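Local coordinates for protein aminotransferase class I and II (Streptococcus suis 89/1591, PDB 3OP7) that probably transfers amino groups between amino acids and keto acids, as a pyridoxal-phosphate-dependent enzyme of the class I and II aminotransferase family, and assembles as a dimer, at residues 94-99 and 250-255; 99-104 and 242-247. All coordinates share one frame; numbering follows the deposited sequence.

Both contacts draw on helix 89-101 of the large mixed-sheet domain and share Tyr-99, whose ring serves contact 1 while Ser-100 and Leu-101, the next two residues, serve contact 2. Their centres lie about 9 Å apart. Along the chain, the partners of contact 2 (99-104 and 242-247) fall between those of contact 1 (94-99 and 250-255); the end of helix 238-244 and the loop after it meet the same helix one after the other. Leu-96 joins the two: its CD1 packs 3.8 Å from Leu-244 O. The pyridoxal phosphate is carried on Lys-222, which belongs to neither contact; both contacts instead border the second subunit of the dimer.

Contact 1. Residues 94-99 and 250-255; sequences NLLVLY and YTMICA
The ring of Tyr-99 receives the methyl of Thr-251 at its edge, near the ring plane, with Tyr-99 CD2 3.9 Å from Thr-251 CG2. Tyr-250 approaches the same ring obliquely through its CB, 4.1 Å from Tyr-99 CE2, and the two tyrosine side chains cross at about a right angle without stacking. Thr-251 is the residue of the loop that the helix covers most. Its CG2 lies anti to the carbonyl carbon and projects between Tyr-99 and Leu-95, one turn apart on helix 89-101, coming 3.8 Å from Leu-95 CD2. Farther along, selenomethionine Met-252 lays its CE 4.4 Å from Leu-96 CB, a looser touch, and also packs on Thr-87 of the neighbouring strand 84-87.

Only the first half of the loop, Tyr-250 to Met-252, lies against the helix, at the dimer interface. Tyr-99 OH is hydrogen-bonded to Ser-124 OG of the second subunit, and Tyr-250 OH to Pro-5 O of that subunit. No hydrogen bond joins the two segments, so their fit rests on methyl and ring surfaces, while the phenol oxygens that accompany this apolar seam are satisfied across the dimer.

Contact 2. Residues 99-104 and 242-247; sequences YSLIEP and DILRDY
Ser-100 and Leu-244 bring the two backbones closest, with 6.0 Å between their CA atoms, where the last turn of helix 89-101 meets the end of helix 238-244. Both helix ends belong to the large domain of the fold type I aminotransferase architecture, where they pack beside its mixed sheet. Helical geometry is lost at Ile-102 in the first segment. In the second, the chain turns tightly after Leu-244, and a backbone bond from Tyr-247 N to Leu-244 O (3.1 Å) brings the tyrosine round to face the first helix.

Ser-100 meets two larger side chains, Leu-244 and Tyr-247, at its CB and its hydroxyl. Leu-244 CD2 presses on Ser-100 CB at 3.4 Å, tighter than usual for two carbons, while Tyr-247 comes alongside the hydroxyl. The Tyr-247 ring turns one face to Ser-100, whose CA stands above it but offset toward the rim; Ile-243 O lies in plane at the ring's edge. Tyr-247 OH is hydrogen-bonded to Gly-1 N of the second subunit, probably a residue left from the expression tag, and its ring packs on Pro-5 of that subunit.

Leu-101 completes the apolar side of the contact. Although its CB does not point at the second segment, CD2 extends to Ile-243 CG2, 3.8 Å away, and the two side chains cross obliquely. With Leu-244 it meets at about a right angle, Leu-101 CG being 4.2 Å from Leu-244 CD2. Leu-244 also packs on Val-97 of helix 89-101 and on Leu-85 of strand 84-87, and so touches both helix and sheet.

With OG anti to the carbonyl carbon (chi1 -70°), the serine hydroxyl is turned back along its own helix to Leu-96 O, its hydrogen-bond partner. Ser-100 OG also rests 3.2 Å from Tyr-247 CB.

Contact 1. Residues 94-99 and 250-255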
ATOM      1  N   ASN A  94       6.348   6.425   3.428  1.00 19.52           N
ATOM      2  CA  ASN A  94       6.362   7.801   2.908  1.00 20.61           C
ATOM      3  C   ASN A  94       4.964   8.298   2.602  1.00 20.77           C
ATOM      4  O   ASN A  94       4.636   9.447   2.945  1.00 21.84           O
ATOM      5  CB  ASN A  94       7.247   7.954   1.631  1.00 19.88           C
ATOM      6  CG  ASN A  94       8.722   7.880   1.886  1.00 22.39           C
ATOM      7  OD1 ASN A  94       9.240   8.321   2.929  1.00 22.12           O
ATOM      8  ND2 ASN A  94       9.460   7.456   0.850  1.00 22.52           N
ATOM      9  N   LEU A  95       4.156   7.474   1.927  1.00 20.15           N
ATOM     10  CA  LEU A  95       2.804   7.858   1.584  1.00 21.24           C
ATOM     11  C   LEU A  95       1.993   8.106   2.845  1.00 21.66           C
ATOM     12  O   LEU A  95       1.236   9.087   2.925  1.00 22.58           O
ATOM     13  CB  LEU A  95       2.127   6.768   0.763  1.00 21.43           C
ATOM     14  CG  LEU A  95       0.661   7.067   0.408  1.00 22.60           C
ATOM     15  CD1 LEU A  95       0.506   8.392  -0.330  1.00 24.06           C
ATOM     16  CD2 LEU A  95       0.085   5.896  -0.361  1.00 26.17           C
ATOM     17  N   LEU A  96       2.069   7.202   3.808  1.00 21.43           N
ATOM     18  CA  LEU A  96       1.292   7.367   5.050  1.00 20.68           C
ATOM     19  C   LEU A  96       1.647   8.693   5.755  1.00 21.47           C
ATOM     20  O   LEU A  96       0.753   9.421   6.218  1.00 23.88           O
ATOM     21  CB  LEU A  96       1.560   6.232   5.987  1.00 21.76           C
ATOM     22  CG  LEU A  96       0.864   6.274   7.366  1.00 21.34           C
ATOM     23  CD1 LEU A  96      -0.674   6.335   7.210  1.00 22.17           C
ATOM     24  CD2 LEU A  96       1.332   5.070   8.221  1.00 21.26           C
ATOM     25  N   VAL A  97       2.930   8.999   5.832  1.00 20.94           N
ATOM     26  CA  VAL A  97       3.380  10.246   6.498  1.00 21.48           C
ATOM     27  C   VAL A  97       2.787  11.472   5.777  1.00 23.49           C
ATOM     28  O   VAL A  97       2.119  12.336   6.388  1.00 23.65           O
ATOM     29  CB  VAL A  97       4.898  10.362   6.581  1.00 21.58           C
ATOM     30  CG1 VAL A  97       5.363  11.789   7.116  1.00 21.59           C
ATOM     31  CG2 VAL A  97       5.427   9.258   7.504  1.00 23.15           C
ATOM     32  N   LEU A  98       2.996  11.531   4.462  1.00 22.49           N
ATOM     33  CA  LEU A  98       2.605  12.704   3.692  1.00 23.65           C
ATOM     34  C   LEU A  98       1.103  12.843   3.605  1.00 25.49           C
ATOM     35  O   LEU A  98       0.529  13.918   3.793  1.00 25.80           O
ATOM     36  CB  LEU A  98       3.291  12.639   2.308  1.00 22.83           C
ATOM     37  CG  LEU A  98       4.829  12.688   2.388  1.00 25.24           C
ATOM     38  CD1 LEU A  98       5.462  12.152   1.104  1.00 26.23           C
ATOM     39  CD2 LEU A  98       5.294  14.126   2.665  1.00 27.74           C
ATOM     40  N   TYR A  99       0.440  11.743   3.344  1.00 24.42           N
ATOM     41  CA  TYR A  99      -0.994  11.802   3.199  1.00 24.83           C
ATOM     42  C   TYR A  99      -1.679  12.198   4.526  1.00 25.60           C
ATOM     43  O   TYR A  99      -2.689  12.935   4.528  1.00 27.68           O
ATOM     44  CB  TYR A  99      -1.479  10.470   2.669  1.00 26.37           C
ATOM     45  CG  TYR A  99      -2.790  10.454   1.953  1.00 25.41           C
ATOM     46  CD1 TYR A  99      -3.321  11.584   1.361  1.00 29.34           C
ATOM     47  CD2 TYR A  99      -3.527   9.302   1.887  1.00 32.66           C
ATOM     48  CE1 TYR A  99      -4.564  11.560   0.723  1.00 31.33           C
ATOM     49  CE2 TYR A  99      -4.759   9.272   1.233  1.00 33.61           C
ATOM     50  CZ  TYR A  99      -5.258  10.398   0.650  1.00 32.30           C
ATOM     51  OH  TYR A  99      -6.504  10.346   0.038  1.00 34.31           O
ATOM     52  N   TYR A 250      -6.652   4.106   4.614  1.00 24.21           N
ATOM     53  CA  TYR A 250      -6.774   4.709   3.287  1.00 24.86           C
ATOM     54  C   TYR A 250      -5.812   4.087   2.325  1.00 25.04           C
ATOM     55  O   TYR A 250      -6.002   4.192   1.112  1.00 24.89           O
ATOM     56  CB  TYR A 250      -6.461   6.213   3.359  1.00 25.55           C
ATOM     57  CG  TYR A 250      -7.554   7.069   3.911  1.00 23.98           C
ATOM     58  CD1 TYR A 250      -8.749   7.266   3.214  1.00 27.14           C
ATOM     59  CD2 TYR A 250      -7.414   7.718   5.133  1.00 23.71           C
ATOM     60  CE1 TYR A 250      -9.693   8.081   3.682  1.00 27.50           C
ATOM     61  CE2 TYR A 250      -8.375   8.543   5.624  1.00 25.09           C
ATOM     62  CZ  TYR A 250      -9.538   8.744   4.899  1.00 27.62           C
ATOM     63  OH  TYR A 250     -10.615   9.530   5.333  1.00 33.00           O
ATOM     64  N   THR A 251      -4.686   3.567   2.836  1.00 23.06           N
ATOM     65  CA  THR A 251      -3.591   3.141   1.989  1.00 22.61           C
ATOM     66  C   THR A 251      -3.212   1.669   2.033  1.00 22.60           C
ATOM     67  O   THR A 251      -2.747   1.126   1.026  1.00 24.57           O
ATOM     68  CB  THR A 251      -2.346   3.984   2.342  1.00 22.27           C
ATOM     69  OG1 THR A 251      -1.949   3.674   3.680  1.00 22.87           O
ATOM     70  CG2 THR A 251      -2.699   5.521   2.202  1.00 23.25           C
HETATM   71  N   MSE A 252      -3.337   1.005   3.195  1.00 21.22           N
HETATM   72  CA  MSE A 252      -2.828  -0.333   3.336  1.00 21.31           C
HETATM   73  C   MSE A 252      -3.671  -1.271   4.231  1.00 21.12           C
HETATM   74  O   MSE A 252      -3.692  -2.459   3.972  1.00 20.57           O
HETATM   75  CB  MSE A 252      -1.387  -0.293   3.811  1.00 21.97           C
HETATM   76  CG  MSE A 252      -1.237   0.322   5.129  1.00 23.64           C
HETATM   77 SE   MSE A 252       0.492   0.435   5.897  0.75 26.23          SE
HETATM   78  CE  MSE A 252       0.860   2.078   4.899  1.00 29.75           C
ATOM     79  N   ILE A 253      -4.338  -0.702   5.241  1.00 20.41           N
ATOM     80  CA  ILE A 253      -4.840  -1.408   6.479  1.00 20.80           C
ATOM     81  C   ILE A 253      -3.682  -1.963   7.333  1.00 21.80           C
ATOM     82  O   ILE A 253      -3.519  -1.587   8.514  1.00 21.99           O
ATOM     83  CB  ILE A 253      -5.906  -2.495   6.219  1.00 20.29           C
ATOM     84  CG1 ILE A 253      -7.089  -1.908   5.446  1.00 23.14           C
ATOM     85  CG2 ILE A 253      -6.362  -3.111   7.596  1.00 20.57           C
ATOM     86  CD1 ILE A 253      -8.191  -2.890   5.129  1.00 23.51           C
ATOM     87  N   CYS A 254      -2.931  -2.872   6.733  1.00 21.82           N
ATOM     88  CA  CYS A 254      -1.793  -3.501   7.351  1.00 22.62           C
ATOM     89  C   CYS A 254      -0.940  -4.168   6.266  1.00 21.19           C
ATOM     90  O   CYS A 254      -1.333  -4.317   5.096  1.00 20.21           O
ATOM     91  CB  CYS A 254      -2.283  -4.559   8.373  1.00 22.02           C
ATOM     92  SG  CYS A 254      -3.358  -5.706   7.681  1.00 24.84           S
ATOM     93  N   ALA A 255       0.223  -4.611   6.689  1.00 20.42           N
ATOM     94  CA  ALA A 255       1.069  -5.401   5.852  1.00 20.15           C
ATOM     95  C   ALA A 255       0.776  -6.857   6.080  1.00 20.79           C
ATOM     96  O   ALA A 255      -0.103  -7.205   6.918  1.00 23.53           O
ATOM     97  CB  ALA A 255       2.524  -5.102   6.220  1.00 17.78           C
TER

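Contact 2. Residues 99-104 and 242-247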
ATOM      1  N   TYR A  99       0.440  11.743   3.344  1.00 24.42           N
ATOM      2  CA  TYR A  99      -0.994  11.802   3.199  1.00 24.83           C
ATOM      3  C   TYR A  99      -1.679  12.198   4.526  1.00 25.60           C
ATOM      4  O   TYR A  99      -2.689  12.935   4.528  1.00 27.68           O
ATOM      5  CB  TYR A  99      -1.479  10.470   2.669  1.00 26.37           C
ATOM      6  CG  TYR A  99      -2.790  10.454   1.953  1.00 25.41           C
ATOM      7  CD1 TYR A  99      -3.321  11.584   1.361  1.00 29.34           C
ATOM      8  CD2 TYR A  99      -3.527   9.302   1.887  1.00 32.66           C
ATOM      9  CE1 TYR A  99      -4.564  11.560   0.723  1.00 31.33           C
ATOM     10  CE2 TYR A  99      -4.759   9.272   1.233  1.00 33.61           C
ATOM     11  CZ  TYR A  99      -5.258  10.398   0.650  1.00 32.30           C
ATOM     12  OH  TYR A  99      -6.504  10.346   0.038  1.00 34.31           O
ATOM     13  N   SER A 100      -1.142  11.735   5.649  1.00 24.39           N
ATOM     14  CA  SER A 100      -1.717  11.993   6.965  1.00 24.82           C
ATOM     15  C   SER A 100      -1.496  13.452   7.367  1.00 24.86           C
ATOM     16  O   SER A 100      -2.405  14.097   7.946  1.00 25.57           O
ATOM     17  CB  SER A 100      -1.069  11.075   8.019  1.00 25.13           C
ATOM     18  OG  SER A 100      -1.455   9.730   7.831  1.00 23.62           O
ATOM     19  N   LEU A 101      -0.296  13.967   7.102  1.00 24.73           N
ATOM     20  CA  LEU A 101       0.124  15.221   7.705  1.00 24.59           C
ATOM     21  C   LEU A 101       0.021  16.452   6.832  1.00 25.62           C
ATOM     22  O   LEU A 101      -0.042  17.559   7.364  1.00 26.59           O
ATOM     23  CB  LEU A 101       1.561  15.103   8.270  1.00 24.92           C
ATOM     24  CG  LEU A 101       1.718  14.031   9.348  1.00 25.78           C
ATOM     25  CD1 LEU A 101       3.214  13.928   9.698  1.00 25.18           C
ATOM     26  CD2 LEU A 101       0.848  14.305  10.593  1.00 29.10           C
ATOM     27  N   ILE A 102       0.041  16.291   5.521  1.00 24.67           N
ATOM     28  CA  ILE A 102       0.135  17.439   4.641  1.00 26.53           C
ATOM     29  C   ILE A 102      -1.256  17.907   4.255  1.00 27.88           C
ATOM     30  O   ILE A 102      -2.091  17.113   3.796  1.00 29.53           O
ATOM     31  CB  ILE A 102       0.992  17.136   3.400  1.00 25.68           C
ATOM     32  CG1 ILE A 102       2.436  16.858   3.804  1.00 26.03           C
ATOM     33  CG2 ILE A 102       0.963  18.308   2.385  1.00 28.23           C
ATOM     34  CD1 ILE A 102       3.097  17.916   4.728  1.00 27.29           C
ATOM     35  N   GLU A 103      -1.501  19.203   4.442  1.00 28.45           N
ATOM     36  CA  GLU A 103      -2.784  19.851   4.147  1.00 30.84           C
ATOM     37  C   GLU A 103      -2.638  20.818   2.982  1.00 30.13           C
ATOM     38  O   GLU A 103      -1.553  21.366   2.757  1.00 31.02           O
ATOM     39  CB  GLU A 103      -3.252  20.640   5.355  1.00 31.98           C
ATOM     40  CG  GLU A 103      -3.108  19.945   6.664  1.00 39.63           C
ATOM     41  CD  GLU A 103      -4.352  19.318   7.159  1.00 48.39           C
ATOM     42  OE1 GLU A 103      -4.972  18.570   6.363  1.00 51.24           O
ATOM     43  OE2 GLU A 103      -4.703  19.592   8.350  1.00 53.00           O
ATOM     44  N   PRO A 104      -3.717  21.070   2.244  1.00 32.00           N
ATOM     45  CA  PRO A 104      -3.671  22.058   1.178  1.00 32.65           C
ATOM     46  C   PRO A 104      -3.148  23.395   1.683  1.00 31.92           C
ATOM     47  O   PRO A 104      -3.526  23.825   2.767  1.00 32.66           O
ATOM     48  CB  PRO A 104      -5.155  22.213   0.771  1.00 34.51           C
ATOM     49  CG  PRO A 104      -5.777  20.991   1.125  1.00 33.24           C
ATOM     50  CD  PRO A 104      -5.067  20.481   2.376  1.00 32.67           C
ATOM     51  N   ASP A 242       0.547   8.722  16.840  1.00 29.63           N
ATOM     52  CA  ASP A 242      -0.909   8.695  17.117  1.00 31.23           C
ATOM     53  C   ASP A 242      -1.764   9.249  15.983  1.00 30.17           C
ATOM     54  O   ASP A 242      -2.892   8.781  15.801  1.00 31.00           O
ATOM     55  CB  ASP A 242      -1.259   9.495  18.364  1.00 33.61           C
ATOM     56  CG  ASP A 242      -1.124   8.695  19.652  1.00 40.62           C
ATOM     57  OD1 ASP A 242      -1.098   7.452  19.579  1.00 45.66           O
ATOM     58  OD2 ASP A 242      -1.071   9.325  20.755  1.00 48.08           O
ATOM     59  N   ILE A 243      -1.275  10.257  15.258  1.00 28.66           N
ATOM     60  CA  ILE A 243      -2.013  10.762  14.096  1.00 28.14           C
ATOM     61  C   ILE A 243      -2.056   9.720  12.991  1.00 27.49           C
ATOM     62  O   ILE A 243      -3.140   9.328  12.499  1.00 27.55           O
ATOM     63  CB  ILE A 243      -1.421  12.058  13.573  1.00 28.27           C
ATOM     64  CG1 ILE A 243      -1.586  13.195  14.583  1.00 30.79           C
ATOM     65  CG2 ILE A 243      -2.035  12.417  12.242  1.00 28.98           C
ATOM     66  CD1 ILE A 243      -0.788  14.454  14.248  1.00 34.30           C
ATOM     67  N   LEU A 244      -0.885   9.184  12.677  1.00 25.37           N
ATOM     68  CA  LEU A 244      -0.756   8.253  11.532  1.00 25.20           C
ATOM     69  C   LEU A 244      -1.642   7.028  11.676  1.00 25.36           C
ATOM     70  O   LEU A 244      -2.106   6.499  10.697  1.00 25.79           O
ATOM     71  CB  LEU A 244       0.681   7.819  11.334  1.00 24.70           C
ATOM     72  CG  LEU A 244       1.736   8.903  11.126  1.00 25.76           C
ATOM     73  CD1 LEU A 244       3.156   8.333  10.772  1.00 23.29           C
ATOM     74  CD2 LEU A 244       1.370   9.959  10.114  1.00 23.70           C
ATOM     75  N   ARG A 245      -1.843   6.564  12.910  1.00 25.78           N
ATOM     76  CA  ARG A 245      -2.573   5.316  13.150  0.50 27.00           C
ATOM     77  C   ARG A 245      -4.007   5.351  12.650  1.00 27.28           C
ATOM     78  O   ARG A 245      -4.615   4.293  12.466  1.00 28.52           O
ATOM     79  CB  ARG A 245      -2.658   5.008  14.632  0.50 28.07           C
ATOM     80  CG  ARG A 245      -1.410   4.583  15.297  0.50 29.60           C
ATOM     81  CD  ARG A 245      -1.817   4.053  16.652  0.50 31.96           C
ATOM     82  NE  ARG A 245      -0.764   3.221  17.137  0.50 32.96           N
ATOM     83  CZ  ARG A 245       0.179   3.690  17.928  0.50 35.13           C
ATOM     84  NH1 ARG A 245       0.093   4.942  18.346  0.50 34.37           N
ATOM     85  NH2 ARG A 245       1.170   2.909  18.325  0.50 36.48           N
ATOM     86  N   ASP A 246      -4.542   6.547  12.477  1.00 27.81           N
ATOM     87  CA  ASP A 246      -5.912   6.710  12.082  1.00 28.92           C
ATOM     88  C   ASP A 246      -6.114   6.886  10.571  1.00 27.81           C
ATOM     89  O   ASP A 246      -7.243   7.157  10.135  1.00 26.56           O
ATOM     90  CB  ASP A 246      -6.531   7.882  12.829  1.00 31.29           C
ATOM     91  CG  ASP A 246      -6.761   7.582  14.330  1.00 33.40           C
ATOM     92  OD1 ASP A 246      -7.004   6.392  14.731  1.00 33.44           O
ATOM     93  OD2 ASP A 246      -6.699   8.565  15.090  1.00 33.68           O
ATOM     94  N   TYR A 247      -5.033   6.756   9.798  1.00 25.82           N
ATOM     95  CA  TYR A 247      -5.079   6.932   8.336  1.00 25.32           C
ATOM     96  C   TYR A 247      -4.615   5.712   7.536  1.00 24.40           C
ATOM     97  O   TYR A 247      -4.721   5.696   6.304  1.00 23.09           O
ATOM     98  CB  TYR A 247      -4.250   8.136   7.914  1.00 25.30           C
ATOM     99  CG  TYR A 247      -4.802   9.416   8.449  1.00 28.26           C
ATOM    100  CD1 TYR A 247      -5.783  10.124   7.744  1.00 30.73           C
ATOM    101  CD2 TYR A 247      -4.396   9.892   9.682  1.00 31.11           C
ATOM    102  CE1 TYR A 247      -6.318  11.281   8.266  1.00 35.05           C
ATOM    103  CE2 TYR A 247      -4.908  11.036  10.205  1.00 34.84           C
ATOM    104  CZ  TYR A 247      -5.873  11.734   9.501  1.00 37.21           C
ATOM    105  OH  TYR A 247      -6.399  12.874  10.080  1.00 41.08           O
TER